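Side-chain contacts in mitogen activated protein kinase, putative (Leishmania donovani, PDB 4QNY), which probably uses ATP to phosphorylate serine and threonine residues of protein substrates, as a mitogen-activated protein kinase, and binds an ATP analogue and magnesium: residues 73-78 with 101-106; 120-125 with 217-222; 147-152 with 190-195. One frame throughout, in Å; residues are numbered along the deposited sequence.

Interaction 1: 73-78 with 101-106; sequences KLLAHF and FYIVMD. With ANP (phosphoaminophosphonic acid-adenylate ester), chain D.
Leu75, near the end of helix 62-77, meets Ile103 and Met105 in the N-lobe of a protein kinase fold: the C-helix against strand 101-106, which runs on into the hinge. All three side chains are buried, and the packing is purely apolar. CD1 of Leu75 does the touching, reaching CG2 of Ile103 at 4.2 Å and, more loosely, SD of Met105 at 4.5 Å. With its CG beside the backbone N (chi1 -74°), Leu75 projects from the helix across the Ile103 side chain at about a right angle. Branched Ile103 fills the space between strand and helix, where Leu86 and Ile72 also touch it. By position, Leu75 is probably the C-helix member of the kinase regulatory spine.

The second kind of contact is with the nucleotide. Met105 occupies the gatekeeper position, and a flexible, unbranched thioether suits a residue packed against both helix and adenine: the chain bends at its last torsion, leaving CE 3.6 Å from N7 of ANP. Next in the chain, Asp106 begins the hinge, using its backbone to recognise the base: N6 of ANP donates to Asp106 O at 2.6 Å, with an N-H...O angle of 150°.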
loop_
_atom_site.group_PDB
_atom_site.type_symbol
_atom_site.label_atom_id
_atom_site.label_comp_id
_atom_site.label_asym_id
_atom_site.label_seq_id
_atom_site.Cartn_x
_atom_site.Cartn_y
_atom_site.Cartn_z
ATOM N N LYS A 73 -7.220 13.691 -1.288
ATOM C CA LYS A 73 -6.274 14.801 -1.310
ATOM C C LYS A 73 -4.895 14.349 -1.778
ATOM O O LYS A 73 -4.241 15.034 -2.563
ATOM C CB LYS A 73 -6.167 15.447 0.073
ATOM C CG LYS A 73 -7.291 16.416 0.398
ATOM C CD LYS A 73 -6.944 17.254 1.620
ATOM C CE LYS A 73 -7.841 18.474 1.730
ATOM N NZ LYS A 73 -7.389 19.395 2.812
ATOM N N LEU A 74 -4.462 13.188 -1.295
ATOM C CA LEU A 74 -3.162 12.641 -1.664
ATOM C C LEU A 74 -3.120 12.230 -3.132
ATOM O O LEU A 74 -2.131 12.475 -3.821
ATOM C CB LEU A 74 -2.815 11.447 -0.775
ATOM C CG LEU A 74 -2.411 11.792 0.659
ATOM C CD1 LEU A 74 -2.546 10.575 1.547
ATOM C CD2 LEU A 74 -0.988 12.327 0.699
ATOM N N LEU A 75 -4.194 11.605 -3.607
ATOM C CA LEU A 75 -4.281 11.192 -5.005
ATOM C C LEU A 75 -4.187 12.393 -5.941
ATOM O O LEU A 75 -3.548 12.326 -6.991
ATOM C CB LEU A 75 -5.580 10.424 -5.261
ATOM C CG LEU A 75 -5.639 8.993 -4.725
ATOM C CD1 LEU A 75 -7.041 8.424 -4.869
ATOM C CD2 LEU A 75 -4.626 8.112 -5.442
ATOM N N ALA A 76 -4.820 13.493 -5.549
ATOM C CA ALA A 76 -4.770 14.722 -6.330
ATOM C C ALA A 76 -3.427 15.422 -6.156
ATOM O O ALA A 76 -2.986 16.171 -7.030
ATOM C CB ALA A 76 -5.906 15.650 -5.932
ATOM N N HIS A 77 -2.779 15.166 -5.024
ATOM C CA HIS A 77 -1.505 15.802 -4.704
ATOM C C HIS A 77 -0.373 15.303 -5.596
ATOM O O HIS A 77 0.519 16.066 -5.964
ATOM C CB HIS A 77 -1.149 15.565 -3.233
ATOM C CG HIS A 77 0.161 16.162 -2.824
ATOM N ND1 HIS A 77 1.335 15.441 -2.812
ATOM C CD2 HIS A 77 0.482 17.411 -2.411
ATOM C CE1 HIS A 77 2.324 16.220 -2.410
ATOM N NE2 HIS A 77 1.832 17.421 -2.160
ATOM N N PHE A 78 -0.414 14.021 -5.942
ATOM C CA PHE A 78 0.647 13.415 -6.737
ATOM C C PHE A 78 0.327 13.399 -8.229
ATOM O O PHE A 78 -0.809 13.151 -8.632
ATOM C CB PHE A 78 0.928 11.988 -6.257
ATOM C CG PHE A 78 1.479 11.916 -4.863
ATOM C CD1 PHE A 78 2.756 12.375 -4.583
ATOM C CD2 PHE A 78 0.727 11.377 -3.834
ATOM C CE1 PHE A 78 3.267 12.307 -3.301
ATOM C CE2 PHE A 78 1.231 11.306 -2.549
ATOM C CZ PHE A 78 2.503 11.771 -2.283
ATOM N N PHE A 101 -20.100 8.296 -2.496
ATOM C CA PHE A 101 -19.484 9.028 -3.599
ATOM C C PHE A 101 -18.451 8.158 -4.312
ATOM O O PHE A 101 -18.033 7.124 -3.790
ATOM C CB PHE A 101 -18.848 10.334 -3.106
ATOM C CG PHE A 101 -17.524 10.156 -2.424
ATOM C CD1 PHE A 101 -17.459 9.795 -1.091
ATOM C CD2 PHE A 101 -16.342 10.379 -3.112
ATOM C CE1 PHE A 101 -16.242 9.642 -0.459
ATOM C CE2 PHE A 101 -15.124 10.226 -2.488
ATOM C CZ PHE A 101 -15.073 9.858 -1.158
ATOM N N TYR A 102 -18.049 8.582 -5.506
ATOM C CA TYR A 102 -17.157 7.785 -6.343
ATOM C C TYR A 102 -15.794 8.431 -6.564
ATOM O O TYR A 102 -15.689 9.637 -6.792
ATOM C CB TYR A 102 -17.811 7.513 -7.700
ATOM C CG TYR A 102 -18.858 6.424 -7.669
ATOM C CD1 TYR A 102 -18.528 5.111 -7.976
ATOM C CD2 TYR A 102 -20.174 6.707 -7.328
ATOM C CE1 TYR A 102 -19.480 4.111 -7.949
ATOM C CE2 TYR A 102 -21.133 5.712 -7.299
ATOM C CZ TYR A 102 -20.780 4.416 -7.610
ATOM O OH TYR A 102 -21.727 3.420 -7.581
ATOM N N ILE A 103 -14.753 7.609 -6.497
ATOM C CA ILE A 103 -13.400 8.037 -6.824
ATOM C C ILE A 103 -13.011 7.488 -8.190
ATOM O O ILE A 103 -13.010 6.274 -8.399
ATOM C CB ILE A 103 -12.381 7.563 -5.771
ATOM C CG1 ILE A 103 -12.752 8.103 -4.389
ATOM C CG2 ILE A 103 -10.975 7.989 -6.161
ATOM C CD1 ILE A 103 -11.962 7.477 -3.262
ATOM N N VAL A 104 -12.687 8.381 -9.118
ATOM C CA VAL A 104 -12.362 7.978 -10.481
ATOM C C VAL A 104 -10.861 8.051 -10.745
ATOM O O VAL A 104 -10.262 9.125 -10.691
ATOM C CB VAL A 104 -13.101 8.850 -11.511
ATOM C CG1 VAL A 104 -12.695 8.467 -12.922
ATOM C CG2 VAL A 104 -14.606 8.717 -11.328
ATOM N N MET A 105 -10.262 6.899 -11.034
ATOM C CA MET A 105 -8.822 6.807 -11.248
ATOM C C MET A 105 -8.483 6.186 -12.598
ATOM O O MET A 105 -9.346 5.602 -13.255
ATOM C CB MET A 105 -8.172 5.982 -10.135
ATOM C CG MET A 105 -8.581 6.383 -8.731
ATOM S SD MET A 105 -8.295 5.051 -7.553
ATOM C CE MET A 105 -9.446 3.817 -8.155
ATOM N N ASP A 106 -7.223 6.313 -13.005
ATOM C CA ASP A 106 -6.728 5.618 -14.188
ATOM C C ASP A 106 -6.829 4.111 -13.980
ATOM O O ASP A 106 -6.772 3.630 -12.849
ATOM C CB ASP A 106 -5.282 6.014 -14.493
ATOM C CG ASP A 106 -5.155 7.449 -14.966
ATOM O OD1 ASP A 106 -5.986 7.878 -15.795
ATOM O OD2 ASP A 106 -4.223 8.145 -14.513
HETATM P PG ANP D . -9.493 1.593 1.138
HETATM O O1G ANP D . -10.812 1.554 0.434
HETATM O O2G ANP D . -8.758 2.942 0.781
HETATM O O3G ANP D . -9.735 1.546 2.702
HETATM P PB ANP D . -9.200 -0.718 -0.478
HETATM O O1B ANP D . -10.595 -1.087 -0.091
HETATM O O2B ANP D . -8.353 -2.019 -0.580
HETATM N N3B ANP D . -8.512 0.283 0.686
HETATM P PA ANP D . -8.101 -0.183 -2.965
HETATM O O1A ANP D . -6.915 -0.893 -2.434
HETATM O O2A ANP D . -7.773 1.214 -3.499
HETATM O O3A ANP D . -9.231 0.021 -1.855
HETATM O "O5'" ANP D . -8.742 -1.085 -4.098
HETATM C "C5'" ANP D . -9.018 -2.487 -3.895
HETATM C "C4'" ANP D . -8.591 -3.256 -5.121
HETATM O "O4'" ANP D . -9.167 -2.658 -6.300
HETATM C "C3'" ANP D . -7.094 -3.276 -5.396
HETATM O "O3'" ANP D . -6.449 -4.295 -4.640
HETATM C "C2'" ANP D . -7.045 -3.558 -6.898
HETATM O "O2'" ANP D . -7.137 -4.951 -7.175
HETATM C "C1'" ANP D . -8.296 -2.827 -7.405
HETATM N N9 ANP D . -8.017 -1.515 -7.978
HETATM C C8 ANP D . -7.946 -0.322 -7.314
HETATM N N7 ANP D . -7.674 0.710 -8.082
HETATM C C5 ANP D . -7.556 0.143 -9.342
HETATM C C6 ANP D . -7.273 0.705 -10.607
HETATM N N6 ANP D . -7.050 2.004 -10.811
HETATM N N1 ANP D . -7.227 -0.134 -11.667
HETATM C C2 ANP D . -7.447 -1.437 -11.468
HETATM N N3 ANP D . -7.723 -2.076 -10.327
HETATM C C4 ANP D . -7.762 -1.222 -9.299
#

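Interaction 2: 120-125 with 217-222; sequences QELTEA and GELLGS
Leu122 and Leu219 form the tight part of this contact, CD1 of the first lying 3.8 Å from CD2 of the second. They join the turn leading into helix 124-143 to the last turn of helix 206-219, the E and F helices of the kinase C-lobe. The two leucines slant past one another. Leu219 is buried, its long branched end reaching the gap between the helices, where Ile127, Ile131 and Leu116 also touch it; Leu122 rests in addition on Val115 and Phe130.

The neighbouring pair is smaller and mixed in character. CD2 of Leu220 approaches OE2 of Glu124 at 3.9 Å, a van der Waals contact. A bend at chi2 (-118°) brings OE2 of Glu124 alongside that methyl, and its OE1 is hydrogen-bonded to Ser281. On the loose, solvent side Gln120 and Glu121 are exposed and poorly ordered, and Thr123 points away, serving instead as N-cap of helix 124-143.

Gly221 ends the other helix with a positive phi (109°), a conformation that suits glycine, which has no CB to meet the preceding carbonyl O. Glu218 O accepts from the N of both Gly221 and Ser222, closing off the helix end.

No hydrogen bond crosses between the segments, so their direct association rests on van der Waals packing, chiefly of Leu122 on Leu219, while Ser281 serves the polar end of Glu124.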
loop_
_atom_site.group_PDB
_atom_site.type_symbol
_atom_site.label_atom_id
_atom_site.label_comp_id
_atom_site.label_asym_id
_atom_site.label_seq_id
_atom_site.Cartn_x
_atom_site.Cartn_y
_atom_site.Cartn_z
ATOM N N GLN A 120 2.458 -17.216 -11.847
ATOM C CA GLN A 120 3.095 -16.939 -13.128
ATOM C C GLN A 120 4.593 -16.703 -12.978
ATOM O O GLN A 120 5.046 -16.055 -12.030
ATOM C CB GLN A 120 2.432 -15.737 -13.808
ATOM C CG GLN A 120 3.396 -14.820 -14.545
ATOM C CD GLN A 120 2.687 -13.766 -15.363
ATOM O OE1 GLN A 120 1.469 -13.610 -15.277
ATOM N NE2 GLN A 120 3.447 -13.032 -16.166
ATOM N N GLU A 121 5.360 -17.236 -13.925
ATOM C CA GLU A 121 6.812 -17.115 -13.919
ATOM C C GLU A 121 7.285 -15.679 -14.118
ATOM O O GLU A 121 6.889 -15.005 -15.069
ATOM C CB GLU A 121 7.416 -18.014 -14.998
ATOM C CG GLU A 121 7.842 -19.376 -14.486
ATOM C CD GLU A 121 9.021 -19.288 -13.540
ATOM O OE1 GLU A 121 10.116 -18.889 -13.993
ATOM O OE2 GLU A 121 8.856 -19.609 -12.345
ATOM N N LEU A 122 8.141 -15.221 -13.209
ATOM C CA LEU A 122 8.711 -13.882 -13.283
ATOM C C LEU A 122 10.234 -13.937 -13.253
ATOM O O LEU A 122 10.825 -14.518 -12.343
ATOM C CB LEU A 122 8.194 -13.015 -12.132
ATOM C CG LEU A 122 6.728 -12.587 -12.198
ATOM C CD1 LEU A 122 6.253 -12.105 -10.836
ATOM C CD2 LEU A 122 6.539 -11.503 -13.246
ATOM N N THR A 123 10.865 -13.332 -14.253
ATOM C CA THR A 123 12.322 -13.280 -14.315
ATOM C C THR A 123 12.865 -12.252 -13.330
ATOM O O THR A 123 12.108 -11.467 -12.761
ATOM C CB THR A 123 12.816 -12.930 -15.731
ATOM O OG1 THR A 123 12.270 -11.667 -16.133
ATOM C CG2 THR A 123 12.389 -13.999 -16.724
ATOM N N GLU A 124 14.179 -12.263 -13.128
ATOM C CA GLU A 124 14.821 -11.274 -12.269
ATOM C C GLU A 124 14.688 -9.887 -12.884
ATOM O O GLU A 124 14.599 -8.888 -12.171
ATOM C CB GLU A 124 16.293 -11.622 -12.040
ATOM C CG GLU A 124 16.516 -12.867 -11.194
ATOM C CD GLU A 124 17.258 -12.575 -9.903
ATOM O OE1 GLU A 124 17.988 -11.562 -9.850
ATOM O OE2 GLU A 124 17.113 -13.358 -8.941
ATOM N N ALA A 125 14.666 -9.837 -14.212
ATOM C CA ALA A 125 14.479 -8.583 -14.935
ATOM C C ALA A 125 13.094 -8.004 -14.665
ATOM O O ALA A 125 12.932 -6.788 -14.558
ATOM C CB ALA A 125 14.686 -8.794 -16.427
ATOM N N GLY A 217 10.315 -10.679 -1.433
ATOM C CA GLY A 217 10.426 -12.062 -1.008
ATOM C C GLY A 217 9.462 -12.974 -1.742
ATOM O O GLY A 217 9.769 -14.138 -2.004
ATOM N N GLU A 218 8.295 -12.441 -2.080
ATOM C CA GLU A 218 7.282 -13.212 -2.790
ATOM C C GLU A 218 7.548 -13.240 -4.292
ATOM O O GLU A 218 7.318 -14.255 -4.949
ATOM C CB GLU A 218 5.888 -12.648 -2.512
ATOM C CG GLU A 218 5.452 -12.773 -1.065
ATOM C CD GLU A 218 4.054 -12.239 -0.828
ATOM O OE1 GLU A 218 3.155 -12.546 -1.639
ATOM O OE2 GLU A 218 3.855 -11.513 0.167
ATOM N N LEU A 219 8.029 -12.122 -4.829
ATOM C CA LEU A 219 8.362 -12.028 -6.248
ATOM C C LEU A 219 9.491 -12.984 -6.616
ATOM O O LEU A 219 9.532 -13.517 -7.725
ATOM C CB LEU A 219 8.749 -10.593 -6.616
ATOM C CG LEU A 219 7.621 -9.560 -6.656
ATOM C CD1 LEU A 219 8.185 -8.153 -6.774
ATOM C CD2 LEU A 219 6.661 -9.850 -7.802
ATOM N N LEU A 220 10.402 -13.206 -5.673
ATOM C CA LEU A 220 11.539 -14.094 -5.891
ATOM C C LEU A 220 11.132 -15.566 -5.867
ATOM O O LEU A 220 11.968 -16.451 -6.048
ATOM C CB LEU A 220 12.622 -13.837 -4.842
ATOM C CG LEU A 220 13.490 -12.597 -5.065
ATOM C CD1 LEU A 220 14.364 -12.328 -3.850
ATOM C CD2 LEU A 220 14.341 -12.765 -6.317
ATOM N N GLY A 221 9.847 -15.823 -5.638
ATOM C CA GLY A 221 9.320 -17.175 -5.679
ATOM C C GLY A 221 8.943 -17.724 -4.317
ATOM O O GLY A 221 9.559 -18.675 -3.836
ATOM N N SER A 222 7.926 -17.130 -3.699
ATOM C CA SER A 222 7.477 -17.567 -2.382
ATOM C C SER A 222 6.104 -17.016 -2.008
ATOM O O SER A 222 5.679 -15.975 -2.507
ATOM C CB SER A 222 8.494 -17.156 -1.313
ATOM O OG SER A 222 8.036 -17.502 -0.016
#

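Interaction 3: 147-152 with 190-195; sequences IHRDIT and WYRAPE
The Tyr191 ring takes Thr152 over one face, CB standing 4.1 Å above the plane and displaced toward the rim. The closest touch is made by the methyl, CG2 to CD2 at 3.6 Å, with the two side chains crossing at about a right angle. Thr152 OG1 sits between the backbone N and the carbonyl carbon (chi1 64°), which leaves CG2 to lie against the ring. The Tyr191 hydroxyl is hydrogen-bonded to Glu218. Of the other flat groups, the Arg149 guanidinium has Arg192 NH2 at its edge, 3.6 Å from NH1, and the two guanidinium planes are turned 70° apart. The His148 ring carries Ile151 CD1 over one face, 3.4 Å above it.

These segments are the catalytic loop, with its His-Arg-Asp motif, and the stretch that ends in the Ala-Pro-Glu motif, the close of the activation segment. Several bonds fix the loop: Asp150 N donates to His148 ND1 at 3.2 Å, and Asp208 accepts from the backbone N of both His148 and Arg149. Asp150 O in turn receives Asn155, a magnesium ligand. Between the segments a water lies 2.8 Å from both Ile151 O and Tyr191 O, placed to donate to either of two carbonyls that could not bond each other.

Long arginines suit a place where charge has to reach the activation loop from two neighbouring backbones. Arg149, bent at chi2, and extended Arg192 converge near Met182, and Arg192 NH1 bonds to Thr183 O. In related MAP kinases the first arginine's counterpart receives the phosphothreonine and the second's the phosphotyrosine. No direct hydrogen bond or salt bridge joins the segments; a methyl on a ring and a water link them, and the adjoining cations would probably favour anions such as phosphates.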
loop_
_atom_site.group_PDB
_atom_site.type_symbol
_atom_site.label_atom_id
_atom_site.label_comp_id
_atom_site.label_asym_id
_atom_site.label_seq_id
_atom_site.Cartn_x
_atom_site.Cartn_y
_atom_site.Cartn_z
ATOM N N ILE A 147 3.849 8.917 4.750
ATOM C CA ILE A 147 4.135 7.493 4.859
ATOM C C ILE A 147 2.917 6.699 4.397
ATOM O O ILE A 147 1.797 6.978 4.819
ATOM C CB ILE A 147 4.503 7.098 6.302
ATOM C CG1 ILE A 147 5.763 7.841 6.750
ATOM C CG2 ILE A 147 4.699 5.593 6.416
ATOM C CD1 ILE A 147 6.112 7.630 8.207
ATOM N N HIS A 148 3.135 5.717 3.527
ATOM C CA HIS A 148 2.031 4.958 2.945
ATOM C C HIS A 148 1.330 4.073 3.973
ATOM O O HIS A 148 0.098 4.017 4.002
ATOM C CB HIS A 148 2.526 4.104 1.778
ATOM C CG HIS A 148 1.422 3.527 0.949
ATOM N ND1 HIS A 148 0.806 2.333 1.256
ATOM C CD2 HIS A 148 0.818 3.984 -0.173
ATOM C CE1 HIS A 148 -0.127 2.077 0.358
ATOM N NE2 HIS A 148 -0.141 3.064 -0.521
ATOM N N ARG A 149 2.121 3.366 4.782
ATOM C CA ARG A 149 1.629 2.570 5.914
ATOM C C ARG A 149 0.877 1.298 5.476
ATOM O O ARG A 149 0.666 0.385 6.275
ATOM C CB ARG A 149 0.756 3.459 6.826
ATOM C CG ARG A 149 -0.054 2.758 7.911
ATOM C CD ARG A 149 0.815 1.997 8.900
ATOM N NE ARG A 149 0.093 0.849 9.438
ATOM C CZ ARG A 149 -0.466 0.809 10.642
ATOM N NH1 ARG A 149 -1.108 -0.281 11.035
ATOM N NH2 ARG A 149 -0.380 1.854 11.455
ATOM N N ASP A 150 0.514 1.207 4.201
ATOM C CA ASP A 150 -0.206 0.028 3.725
ATOM C C ASP A 150 0.395 -0.556 2.445
ATOM O O ASP A 150 -0.319 -0.804 1.474
ATOM C CB ASP A 150 -1.684 0.366 3.503
ATOM C CG ASP A 150 -2.579 -0.859 3.560
ATOM O OD1 ASP A 150 -2.170 -1.872 4.168
ATOM O OD2 ASP A 150 -3.696 -0.810 3.000
ATOM N N ILE A 151 1.706 -0.782 2.451
ATOM C CA ILE A 151 2.384 -1.368 1.297
ATOM C C ILE A 151 2.203 -2.885 1.265
ATOM O O ILE A 151 2.857 -3.619 2.006
ATOM C CB ILE A 151 3.888 -1.028 1.288
ATOM C CG1 ILE A 151 4.086 0.479 1.118
ATOM C CG2 ILE A 151 4.601 -1.767 0.162
ATOM C CD1 ILE A 151 3.613 1.007 -0.220
ATOM N N THR A 152 1.293 -3.337 0.408
ATOM C CA THR A 152 1.001 -4.756 0.227
ATOM C C THR A 152 0.851 -5.037 -1.268
ATOM O O THR A 152 0.574 -4.117 -2.038
ATOM C CB THR A 152 -0.291 -5.184 0.971
ATOM O OG1 THR A 152 -1.419 -4.499 0.412
ATOM C CG2 THR A 152 -0.194 -4.880 2.459
ATOM N N TRP A 190 0.279 -9.318 7.627
ATOM C CA TRP A 190 1.486 -10.032 7.221
ATOM C C TRP A 190 2.603 -9.123 6.709
ATOM O O TRP A 190 3.732 -9.572 6.519
ATOM C CB TRP A 190 1.141 -11.060 6.142
ATOM C CG TRP A 190 0.192 -12.124 6.604
ATOM C CD1 TRP A 190 -0.194 -12.379 7.888
ATOM C CD2 TRP A 190 -0.494 -13.075 5.782
ATOM N NE1 TRP A 190 -1.076 -13.432 7.916
ATOM C CE2 TRP A 190 -1.278 -13.875 6.636
ATOM C CE3 TRP A 190 -0.522 -13.326 4.406
ATOM C CZ2 TRP A 190 -2.079 -14.910 6.160
ATOM C CZ3 TRP A 190 -1.319 -14.353 3.936
ATOM C CH2 TRP A 190 -2.086 -15.133 4.810
ATOM N N TYR A 191 2.291 -7.851 6.492
ATOM C CA TYR A 191 3.252 -6.932 5.895
ATOM C C TYR A 191 3.611 -5.790 6.837
ATOM O O TYR A 191 4.214 -4.798 6.428
ATOM C CB TYR A 191 2.701 -6.395 4.573
ATOM C CG TYR A 191 2.382 -7.504 3.598
ATOM C CD1 TYR A 191 3.354 -7.997 2.740
ATOM C CD2 TYR A 191 1.118 -8.078 3.555
ATOM C CE1 TYR A 191 3.075 -9.020 1.857
ATOM C CE2 TYR A 191 0.828 -9.103 2.675
ATOM C CZ TYR A 191 1.810 -9.571 1.828
ATOM O OH TYR A 191 1.529 -10.589 0.947
ATOM N N ARG A 192 3.248 -5.946 8.106
ATOM C CA ARG A 192 3.573 -4.960 9.126
ATOM C C ARG A 192 5.013 -5.108 9.609
ATOM O O ARG A 192 5.449 -6.201 9.970
ATOM C CB ARG A 192 2.608 -5.078 10.307
ATOM C CG ARG A 192 1.186 -4.661 9.978
ATOM C CD ARG A 192 0.252 -4.893 11.151
ATOM N NE ARG A 192 -0.930 -4.044 11.070
ATOM C CZ ARG A 192 -1.912 -4.037 11.966
ATOM N NH1 ARG A 192 -1.857 -4.838 13.022
ATOM N NH2 ARG A 192 -2.945 -3.221 11.809
ATOM N N ALA A 193 5.744 -3.998 9.604
ATOM C CA ALA A 193 7.121 -3.964 10.082
ATOM C C ALA A 193 7.189 -4.334 11.564
ATOM O O ALA A 193 6.228 -4.114 12.301
ATOM C CB ALA A 193 7.722 -2.585 9.841
ATOM N N PRO A 194 8.325 -4.906 12.004
ATOM C CA PRO A 194 8.482 -5.338 13.399
ATOM C C PRO A 194 8.294 -4.214 14.417
ATOM O O PRO A 194 7.828 -4.480 15.524
ATOM C CB PRO A 194 9.921 -5.873 13.444
ATOM C CG PRO A 194 10.593 -5.303 12.236
ATOM C CD PRO A 194 9.519 -5.219 11.203
ATOM N N GLU A 195 8.646 -2.985 14.056
ATOM C CA GLU A 195 8.471 -1.862 14.970
ATOM C C GLU A 195 6.988 -1.594 15.222
ATOM O O GLU A 195 6.604 -1.174 16.314
ATOM C CB GLU A 195 9.159 -0.601 14.437
ATOM C CG GLU A 195 8.774 -0.205 13.021
ATOM C CD GLU A 195 9.718 -0.772 11.978
ATOM O OE1 GLU A 195 10.030 -0.053 11.007
ATOM O OE2 GLU A 195 10.145 -1.937 12.127
HETATM O O HOH W 1 3.940 -2.746 4.484
#

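In the fold
From the N terminus, interaction 1 comes first: residues 73-78 and 101-106 close a short loop containing strand 86-90 and tie the C-helix to the sheet of the N-lobe. It closes where the chain enters the hinge. Interaction 2 then opens at 120-125 and closes at 217-222, joining the approach to helix 124-143 with the end of helix 206-219. This long excursion holds both segments of interaction 3, which ties the catalytic loop to the end of the activation segment. Interactions 2 and 3 also meet directly, through the Tyr191 and Glu218 side chains. Interaction 1 touches neither; its nearest atoms are about 7 Å from interaction 3 and about 19 Å from interaction 2.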